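Side-chain contacts in endo-1,3-beta-glucanase (Streptomyces sioyaensis, PDB 3DGT), which probably hydrolyses internal linkages of 1,3-beta-glucan, this chain being the family 16 glycoside hydrolase catalytic domain of a longer protein: residues 73-76 against 77-81; 255-258 against 259-262; 52-56 against 57-61. All coordinates share one frame; numbering follows the deposited sequence.

Overall arrangement
The three contacts are local turns and loops of the family 16 domain, with interaction 1 touching both others. Its centre lies about 10 Å from that of interaction 2, where P256, T260 and P262 pack on the W80 indole. It lies about 12 Å from the centre of interaction 3, to which it is tied by the R73 NE to S58 O bond (2.8 Å) and by W80 O with S52 N (3.0 Å). Interactions 2 and 3 do not touch, their nearest atoms being about 8 Å apart. All three are remote from the magnesium site of D16, G66 and D269; the V60 side chain, in interaction 3, is about 14 Å from the ion.

Interaction 1 (73-76 against 77-81); sequences RRDA and SGNWT
A beta hairpin turns over at D75-G78 through a type I turn, and its last paired residues, R74 and W80, meet side chain to side chain. The turn is closed by G78 N to D75 O (3.0 Å) and D75 N to N79 O (3.0 Å). G78, at a positive phi of 89°, makes this a type I turn with a G1 bulge. The D75 carboxylate folds back over the turn: OD1 accepts from N79 N (2.9 Å), which reaches it from above the carboxylate plane, and more weakly from S77 N.

With CG trans to the backbone N (chi1 -164°), R74 runs extended across the indole. Its CB sits 3.8 Å from the centroid of the six-membered ring of W80, almost on the ring normal, a CH-pi contact. The guanidinium stands nearly upright to the indole, at 83°, and one of its faces receives G78 CA, 3.6 Å from R74 NH1. Water 1 joins the two edges, accepting from R74 NE (3.0 Å) and W80 NE1 (2.9 Å). On the other face of the strand pair, R73 NE bonds to S58 O and T81 OG1 to N59 ND2, linking strands 68-74 and 80-87 to the loop before strand 60-62.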
ATOM      1  N   ARG A  73     -12.585  11.874  -5.390  1.00 10.62           N
ATOM      2  CA  ARG A  73     -13.625  12.747  -5.935  1.00 10.99           C
ATOM      3  C   ARG A  73     -13.888  13.891  -4.976  1.00 11.54           C
ATOM      4  O   ARG A  73     -13.797  13.721  -3.760  1.00 11.96           O
ATOM      5  CB  ARG A  73     -14.931  11.965  -6.127  1.00 11.28           C
ATOM      6  CG  ARG A  73     -14.842  10.737  -7.017  1.00 11.57           C
ATOM      7  CD  ARG A  73     -14.607  11.097  -8.473  1.00 12.59           C
ATOM      8  NE  ARG A  73     -14.662   9.886  -9.282  1.00 12.66           N
ATOM      9  CZ  ARG A  73     -14.555   9.863 -10.605  1.00 12.95           C
ATOM     10  NH1 ARG A  73     -14.357  10.984 -11.284  1.00 11.85           N
ATOM     11  NH2 ARG A  73     -14.636   8.712 -11.245  1.00 13.39           N
ATOM     12  N   ARG A  74     -14.220  15.052  -5.529  1.00 11.16           N
ATOM     13  CA  ARG A  74     -14.571  16.220  -4.729  1.00 11.43           C
ATOM     14  C   ARG A  74     -15.941  16.699  -5.180  1.00 11.82           C
ATOM     15  O   ARG A  74     -16.102  17.126  -6.326  1.00 12.19           O
ATOM     16  CB  ARG A  74     -13.528  17.315  -4.928  1.00 11.46           C
ATOM     17  CG  ARG A  74     -13.544  18.423  -3.885  1.00 11.96           C
ATOM     18  CD  ARG A  74     -12.650  19.573  -4.346  1.00 12.92           C
ATOM     19  NE  ARG A  74     -12.401  20.579  -3.313  1.00 14.34           N
ATOM     20  CZ  ARG A  74     -13.143  21.664  -3.138  1.00 15.63           C
ATOM     21  NH1 ARG A  74     -14.212  21.877  -3.902  1.00 15.07           N
ATOM     22  NH2 ARG A  74     -12.832  22.523  -2.177  1.00 17.30           N
ATOM     23  N   ASP A  75     -16.929  16.616  -4.294  1.00 11.68           N
ATOM     24  CA  ASP A  75     -18.288  16.979  -4.680  1.00 12.49           C
ATOM     25  C   ASP A  75     -18.459  18.504  -4.717  1.00 12.70           C
ATOM     26  O   ASP A  75     -17.528  19.260  -4.398  1.00 12.80           O
ATOM     27  CB  ASP A  75     -19.360  16.243  -3.827  1.00 12.67           C
ATOM     28  CG  ASP A  75     -19.411  16.699  -2.367  1.00 13.11           C
ATOM     29  OD1 ASP A  75     -18.935  17.802  -2.016  1.00 13.28           O
ATOM     30  OD2 ASP A  75     -19.965  15.927  -1.548  1.00 14.88           O
ATOM     31  N   ALA A  76     -19.636  18.946  -5.141  1.00 13.49           N
ATOM     32  CA  ALA A  76     -19.900  20.380  -5.284  1.00 14.01           C
ATOM     33  C   ALA A  76     -19.926  21.116  -3.944  1.00 14.26           C
ATOM     34  O   ALA A  76     -19.827  22.346  -3.905  1.00 14.30           O
ATOM     35  CB  ALA A  76     -21.198  20.616  -6.072  1.00 13.71           C
ATOM     36  N   SER A  77     -20.045  20.369  -2.849  1.00 14.73           N
ATOM     37  CA  SER A  77     -19.979  20.945  -1.511  1.00 15.22           C
ATOM     38  C   SER A  77     -18.553  20.961  -0.925  1.00 14.83           C
ATOM     39  O   SER A  77     -18.348  21.402   0.214  1.00 15.52           O
ATOM     40  CB  SER A  77     -20.921  20.202  -0.563  1.00 15.26           C
ATOM     41  OG  SER A  77     -22.269  20.323  -0.985  1.00 18.27           O
ATOM     42  N   GLY A  78     -17.571  20.489  -1.700  1.00 14.62           N
ATOM     43  CA  GLY A  78     -16.171  20.513  -1.263  1.00 14.33           C
ATOM     44  C   GLY A  78     -15.709  19.293  -0.483  1.00 13.69           C
ATOM     45  O   GLY A  78     -14.598  19.285   0.065  1.00 14.80           O
ATOM     46  N   ASN A  79     -16.552  18.260  -0.430  1.00 13.00           N
ATOM     47  CA  ASN A  79     -16.237  17.034   0.312  1.00 13.05           C
ATOM     48  C   ASN A  79     -15.432  16.076  -0.545  1.00 12.09           C
ATOM     49  O   ASN A  79     -15.839  15.733  -1.665  1.00 11.98           O
ATOM     50  CB  ASN A  79     -17.516  16.306   0.733  1.00 14.20           C
ATOM     51  CG  ASN A  79     -18.408  17.134   1.621  1.00 16.63           C
ATOM     52  OD1 ASN A  79     -19.601  17.287   1.337  1.00 21.28           O
ATOM     53  ND2 ASN A  79     -17.857  17.659   2.699  1.00 18.83           N
ATOM     54  N   TRP A  80     -14.319  15.604   0.001  1.00 11.81           N
ATOM     55  CA  TRP A  80     -13.508  14.589  -0.662  1.00 11.48           C
ATOM     56  C   TRP A  80     -13.942  13.188  -0.294  1.00 11.71           C
ATOM     57  O   TRP A  80     -14.207  12.898   0.872  1.00 12.32           O
ATOM     58  CB  TRP A  80     -12.026  14.760  -0.310  1.00 11.20           C
ATOM     59  CG  TRP A  80     -11.346  15.874  -1.059  1.00 11.29           C
ATOM     60  CD1 TRP A  80     -11.123  17.143  -0.615  1.00 11.51           C
ATOM     61  CD2 TRP A  80     -10.811  15.807  -2.385  1.00 11.41           C
ATOM     62  NE1 TRP A  80     -10.479  17.876  -1.588  1.00 11.38           N
ATOM     63  CE2 TRP A  80     -10.277  17.078  -2.684  1.00 12.08           C
ATOM     64  CE3 TRP A  80     -10.746  14.794  -3.360  1.00 11.53           C
ATOM     65  CZ2 TRP A  80      -9.674  17.368  -3.910  1.00 11.29           C
ATOM     66  CZ3 TRP A  80     -10.137  15.079  -4.583  1.00 11.74           C
ATOM     67  CH2 TRP A  80      -9.603  16.359  -4.842  1.00 10.79           C
ATOM     68  N   THR A  81     -14.021  12.326  -1.307  1.00 11.50           N
ATOM     69  CA  THR A  81     -14.186  10.886  -1.101  1.00 11.23           C
ATOM     70  C   THR A  81     -13.089  10.151  -1.842  1.00 10.97           C
ATOM     71  O   THR A  81     -12.513  10.680  -2.784  1.00 11.36           O
ATOM     72  CB  THR A  81     -15.559  10.350  -1.591  1.00 11.05           C
ATOM     73  OG1 THR A  81     -15.798  10.767  -2.944  1.00 11.67           O
ATOM     74  CG2 THR A  81     -16.682  10.837  -0.684  1.00 10.85           C
TER
HETATM   75  O   HOH W   1     -10.178  20.788  -1.256  1.00 19.77           O

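Interaction 2 (255-258 against 259-262); sequences GPTG and ATEP
T257 places OG1 between its backbone N and carbonyl carbon (chi1 69°), while T260 turns OG1 beside its own N (chi1 -55°), and each hydroxyl thereby reaches a backbone N-H of the other half of the type I turn T257-T260. T257 OG1 accepts from A259 N at 3.0 Å, two residues on, which meets the definition of an ST turn. In return, T257 N points to T260 OG1 at 3.0 Å in a nearly straight bond, 168° at the hydrogen. That same hydroxyl also bonds to A117 O, so T260 is held both to its own turn and to a separate loop. The backbone bond closing the turn, T260 N to T257 O, is longer at 3.2 Å, and its donor stands well above the carbonyl plane.

P256, which follows a cis peptide bond, lays CB 3.6 Å from T260 OG1. P256 and T260 also pack against W80 of strand 80-87 and M244 of strand 236-244, so this loop before strand 266-276 rests on both strands. Across the mouth of the turn, water 2 donates to T257 O (2.8 Å) and to T260 O (2.8 Å).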
ATOM      1  N   GLY A 255      -1.853  20.070   1.359  1.00 14.79           N
ATOM      2  CA  GLY A 255      -2.948  19.712   0.471  1.00 14.50           C
ATOM      3  C   GLY A 255      -3.988  18.849   1.172  1.00 14.06           C
ATOM      4  O   GLY A 255      -3.728  18.303   2.237  1.00 14.68           O
ATOM      5  N   PRO A 256      -5.182  18.712   0.581  1.00 13.78           N
ATOM      6  CA  PRO A 256      -5.538  19.318  -0.697  1.00 13.85           C
ATOM      7  C   PRO A 256      -5.746  20.819  -0.549  1.00 14.12           C
ATOM      8  O   PRO A 256      -5.892  21.324   0.566  1.00 15.58           O
ATOM      9  CB  PRO A 256      -6.858  18.635  -1.046  1.00 13.94           C
ATOM     10  CG  PRO A 256      -7.465  18.344   0.287  1.00 13.83           C
ATOM     11  CD  PRO A 256      -6.300  17.941   1.156  1.00 14.03           C
ATOM     12  N   THR A 257      -5.716  21.518  -1.676  1.00 13.87           N
ATOM     13  CA  THR A 257      -6.031  22.939  -1.730  1.00 13.49           C
ATOM     14  C   THR A 257      -7.176  23.104  -2.716  1.00 13.39           C
ATOM     15  O   THR A 257      -7.632  22.125  -3.295  1.00 13.91           O
ATOM     16  CB  THR A 257      -4.842  23.751  -2.264  1.00 13.64           C
ATOM     17  OG1 THR A 257      -4.665  23.451  -3.653  1.00 13.83           O
ATOM     18  CG2 THR A 257      -3.572  23.426  -1.500  1.00 13.97           C
ATOM     19  N   GLY A 258      -7.619  24.341  -2.926  1.00 13.82           N
ATOM     20  CA  GLY A 258      -8.630  24.631  -3.939  1.00 13.26           C
ATOM     21  C   GLY A 258      -8.199  24.285  -5.353  1.00 12.81           C
ATOM     22  O   GLY A 258      -9.031  24.136  -6.239  1.00 12.91           O
ATOM     23  N   ALA A 259      -6.893  24.165  -5.562  1.00 12.26           N
ATOM     24  CA  ALA A 259      -6.348  23.825  -6.869  1.00 12.50           C
ATOM     25  C   ALA A 259      -6.247  22.328  -7.138  1.00 12.18           C
ATOM     26  O   ALA A 259      -6.133  21.917  -8.301  1.00 12.66           O
ATOM     27  CB  ALA A 259      -4.974  24.461  -7.031  1.00 11.94           C
ATOM     28  N   THR A 260      -6.276  21.514  -6.087  1.00 11.96           N
ATOM     29  CA  THR A 260      -6.197  20.062  -6.269  1.00 12.16           C
ATOM     30  C   THR A 260      -7.317  19.580  -7.186  1.00 12.44           C
ATOM     31  O   THR A 260      -8.488  19.876  -6.949  1.00 13.08           O
ATOM     32  CB  THR A 260      -6.270  19.331  -4.916  1.00 12.06           C
ATOM     33  OG1 THR A 260      -5.252  19.847  -4.063  1.00 12.13           O
ATOM     34  CG2 THR A 260      -6.073  17.822  -5.083  1.00 13.12           C
ATOM     35  N   GLU A 261      -6.941  18.838  -8.224  1.00 12.55           N
ATOM     36  CA  GLU A 261      -7.906  18.272  -9.172  1.00 12.52           C
ATOM     37  C   GLU A 261      -8.342  16.871  -8.769  1.00 12.36           C
ATOM     38  O   GLU A 261      -7.506  15.987  -8.662  1.00 12.02           O
ATOM     39  CB  GLU A 261      -7.291  18.159 -10.561  1.00 13.94           C
ATOM     40  CG  GLU A 261      -7.190  19.425 -11.339  1.00 15.81           C
ATOM     41  CD  GLU A 261      -6.646  19.186 -12.733  1.00 16.37           C
ATOM     42  OE1 GLU A 261      -6.406  18.008 -13.113  1.00 17.20           O
ATOM     43  OE2 GLU A 261      -6.474  20.170 -13.461  1.00 16.19           O
ATOM     44  N   PRO A 262      -9.650  16.649  -8.594  1.00 11.69           N
ATOM     45  CA  PRO A 262     -10.129  15.295  -8.375  1.00 11.72           C
ATOM     46  C   PRO A 262     -10.097  14.513  -9.687  1.00 11.47           C
ATOM     47  O   PRO A 262      -9.803  15.076 -10.749  1.00 11.81           O
ATOM     48  CB  PRO A 262     -11.577  15.509  -7.943  1.00 11.90           C
ATOM     49  CG  PRO A 262     -11.993  16.735  -8.725  1.00 12.20           C
ATOM     50  CD  PRO A 262     -10.764  17.621  -8.647  1.00 11.61           C
TER
HETATM   51  O   HOH W   2      -9.669  20.855  -4.648  1.00 14.91           O

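Interaction 3 (52-56 against 57-61); sequences SMTSS and TSNVS
Hydroxyl bonds carry the contact between T54 and N59, whose side chains cross at about a right angle. T54 OG1 donates to N59 OD1 at 2.6 Å, a short bond that enters in the carbonyl plane, on a lone pair, with a C=O...donor angle of 133°. The same oxygen accepts from S56 N at 3.0 Å, so it is gripped from two directions. The T54 chi1 of 88°, some way past the staggered value, leaves OG1 between the two partners. The N59 amide is fixed at its other end as well, because ND2 bonds to T71 O of strand 68-74; with both ends engaged its rotation is set. Without the hydroxyl, as with an alanine here, S56 N would probably lose its T54 acceptor and N59 OD1 this donor, and the bend would be less firmly tied. A second hydroxyl pair lies farther round the loop: S56 OG, trans to its backbone N (chi1 175°), meets S58 OG at 2.7 Å, and either could be the donor.

Backbone bonds converge on one acceptor. S56 O takes N59 N at 2.9 Å from above its carbonyl plane and V60 N at 2.9 Å within that plane, so the two donors occupy different regions around the oxygen and the chain is wound tightly from 56 to 60.

Van der Waals contact across the loop is slight: V60 CG2 lies 4.0 Å from T54 O; beyond the loop, the V60 side chain packs on F32, L68 and I85.

Taken together, an ST turn at T54 followed by a tight backbone turn connects strand 52-53, parallel to 80-87, with strand 60-62, antiparallel to 68-74, in the beta-sandwich jelly roll of family 16.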
ATOM      1  N   SER A  52     -13.588  11.023   3.064  1.00 12.80           N
ATOM      2  CA  SER A  52     -14.347   9.895   3.563  1.00 13.20           C
ATOM      3  C   SER A  52     -14.238   8.781   2.515  1.00 12.46           C
ATOM      4  O   SER A  52     -14.470   9.011   1.330  1.00 12.70           O
ATOM      5  CB  SER A  52     -15.804  10.304   3.772  1.00 13.94           C
ATOM      6  OG  SER A  52     -16.576   9.222   4.275  1.00 18.44           O
ATOM      7  N   MET A  53     -13.867   7.581   2.951  1.00 11.91           N
ATOM      8  CA  MET A  53     -13.741   6.443   2.041  1.00 12.01           C
ATOM      9  C   MET A  53     -15.126   5.862   1.778  1.00 12.43           C
ATOM     10  O   MET A  53     -15.991   5.863   2.663  1.00 13.13           O
ATOM     11  CB  MET A  53     -12.780   5.380   2.613  1.00 11.71           C
ATOM     12  CG  MET A  53     -11.350   5.878   2.783  1.00 11.16           C
ATOM     13  SD  MET A  53     -10.650   6.194   1.155  1.00 11.31           S
ATOM     14  CE  MET A  53      -8.919   6.450   1.518  1.00 11.40           C
ATOM     15  N   THR A  54     -15.342   5.375   0.558  1.00 12.47           N
ATOM     16  CA  THR A  54     -16.640   4.796   0.206  1.00 13.06           C
ATOM     17  C   THR A  54     -16.490   3.524  -0.593  1.00 13.68           C
ATOM     18  O   THR A  54     -15.409   3.219  -1.110  1.00 13.68           O
ATOM     19  CB  THR A  54     -17.539   5.750  -0.619  1.00 13.36           C
ATOM     20  OG1 THR A  54     -17.254   5.594  -2.019  1.00 14.31           O
ATOM     21  CG2 THR A  54     -17.394   7.212  -0.180  1.00 14.14           C
ATOM     22  N   SER A  55     -17.611   2.810  -0.700  1.00 13.75           N
ATOM     23  CA  SER A  55     -17.693   1.598  -1.492  1.00 14.35           C
ATOM     24  C   SER A  55     -18.384   1.837  -2.833  1.00 14.23           C
ATOM     25  O   SER A  55     -18.733   0.886  -3.544  1.00 15.53           O
ATOM     26  CB  SER A  55     -18.395   0.503  -0.690  1.00 14.94           C
ATOM     27  OG  SER A  55     -19.753   0.828  -0.473  1.00 17.33           O
ATOM     28  N   SER A  56     -18.562   3.111  -3.184  1.00 14.01           N
ATOM     29  CA  SER A  56     -19.157   3.509  -4.457  1.00 13.85           C
ATOM     30  C   SER A  56     -18.207   3.287  -5.623  1.00 13.36           C
ATOM     31  O   SER A  56     -16.991   3.482  -5.490  1.00 12.82           O
ATOM     32  CB  SER A  56     -19.507   4.998  -4.408  1.00 13.72           C
ATOM     33  OG  SER A  56     -19.972   5.466  -5.659  1.00 15.87           O
ATOM     34  N   THR A  57     -18.757   2.943  -6.787  1.00 13.65           N
ATOM     35  CA  THR A  57     -17.922   2.810  -7.987  1.00 13.97           C
ATOM     36  C   THR A  57     -17.428   4.153  -8.529  1.00 13.58           C
ATOM     37  O   THR A  57     -16.626   4.193  -9.468  1.00 13.99           O
ATOM     38  CB  THR A  57     -18.607   2.038  -9.114  1.00 13.74           C
ATOM     39  OG1 THR A  57     -19.854   2.672  -9.429  1.00 15.06           O
ATOM     40  CG2 THR A  57     -18.841   0.581  -8.696  1.00 14.81           C
ATOM     41  N   SER A  58     -17.871   5.248  -7.910  1.00 13.14           N
ATOM     42  CA  SER A  58     -17.281   6.549  -8.186  1.00 13.07           C
ATOM     43  C   SER A  58     -15.871   6.625  -7.606  1.00 12.38           C
ATOM     44  O   SER A  58     -15.066   7.436  -8.056  1.00 12.90           O
ATOM     45  CB  SER A  58     -18.157   7.684  -7.646  1.00 13.29           C
ATOM     46  OG  SER A  58     -18.365   7.557  -6.251  1.00 15.15           O
ATOM     47  N   ASN A  59     -15.581   5.768  -6.621  1.00 11.29           N
ATOM     48  CA  ASN A  59     -14.263   5.738  -5.965  1.00 11.40           C
ATOM     49  C   ASN A  59     -13.489   4.435  -6.157  1.00 11.43           C
ATOM     50  O   ASN A  59     -12.268   4.447  -6.079  1.00 11.17           O
ATOM     51  CB  ASN A  59     -14.390   5.968  -4.452  1.00 11.17           C
ATOM     52  CG  ASN A  59     -14.998   7.316  -4.092  1.00 11.04           C
ATOM     53  OD1 ASN A  59     -15.986   7.361  -3.368  1.00 12.81           O
ATOM     54  ND2 ASN A  59     -14.403   8.412  -4.561  1.00 11.25           N
ATOM     55  N   VAL A  60     -14.194   3.317  -6.350  1.00 11.78           N
ATOM     56  CA  VAL A  60     -13.560   2.007  -6.523  1.00 12.14           C
ATOM     57  C   VAL A  60     -14.288   1.250  -7.628  1.00 12.32           C
ATOM     58  O   VAL A  60     -15.443   0.877  -7.458  1.00 12.05           O
ATOM     59  CB  VAL A  60     -13.612   1.161  -5.214  1.00 11.64           C
ATOM     60  CG1 VAL A  60     -12.927  -0.203  -5.406  1.00 12.28           C
ATOM     61  CG2 VAL A  60     -12.985   1.912  -4.039  1.00 12.97           C
ATOM     62  N   SER A  61     -13.628   1.031  -8.764  1.00 12.50           N
ATOM     63  CA  SER A  61     -14.282   0.356  -9.885  1.00 13.77           C
ATOM     64  C   SER A  61     -13.242  -0.290 -10.790  1.00 13.57           C
ATOM     65  O   SER A  61     -12.043  -0.087 -10.605  1.00 15.02           O
ATOM     66  CB  SER A  61     -15.137   1.349 -10.684  1.00 14.68           C
ATOM     67  OG  SER A  61     -14.314   2.185 -11.484  1.00 16.67           O
TER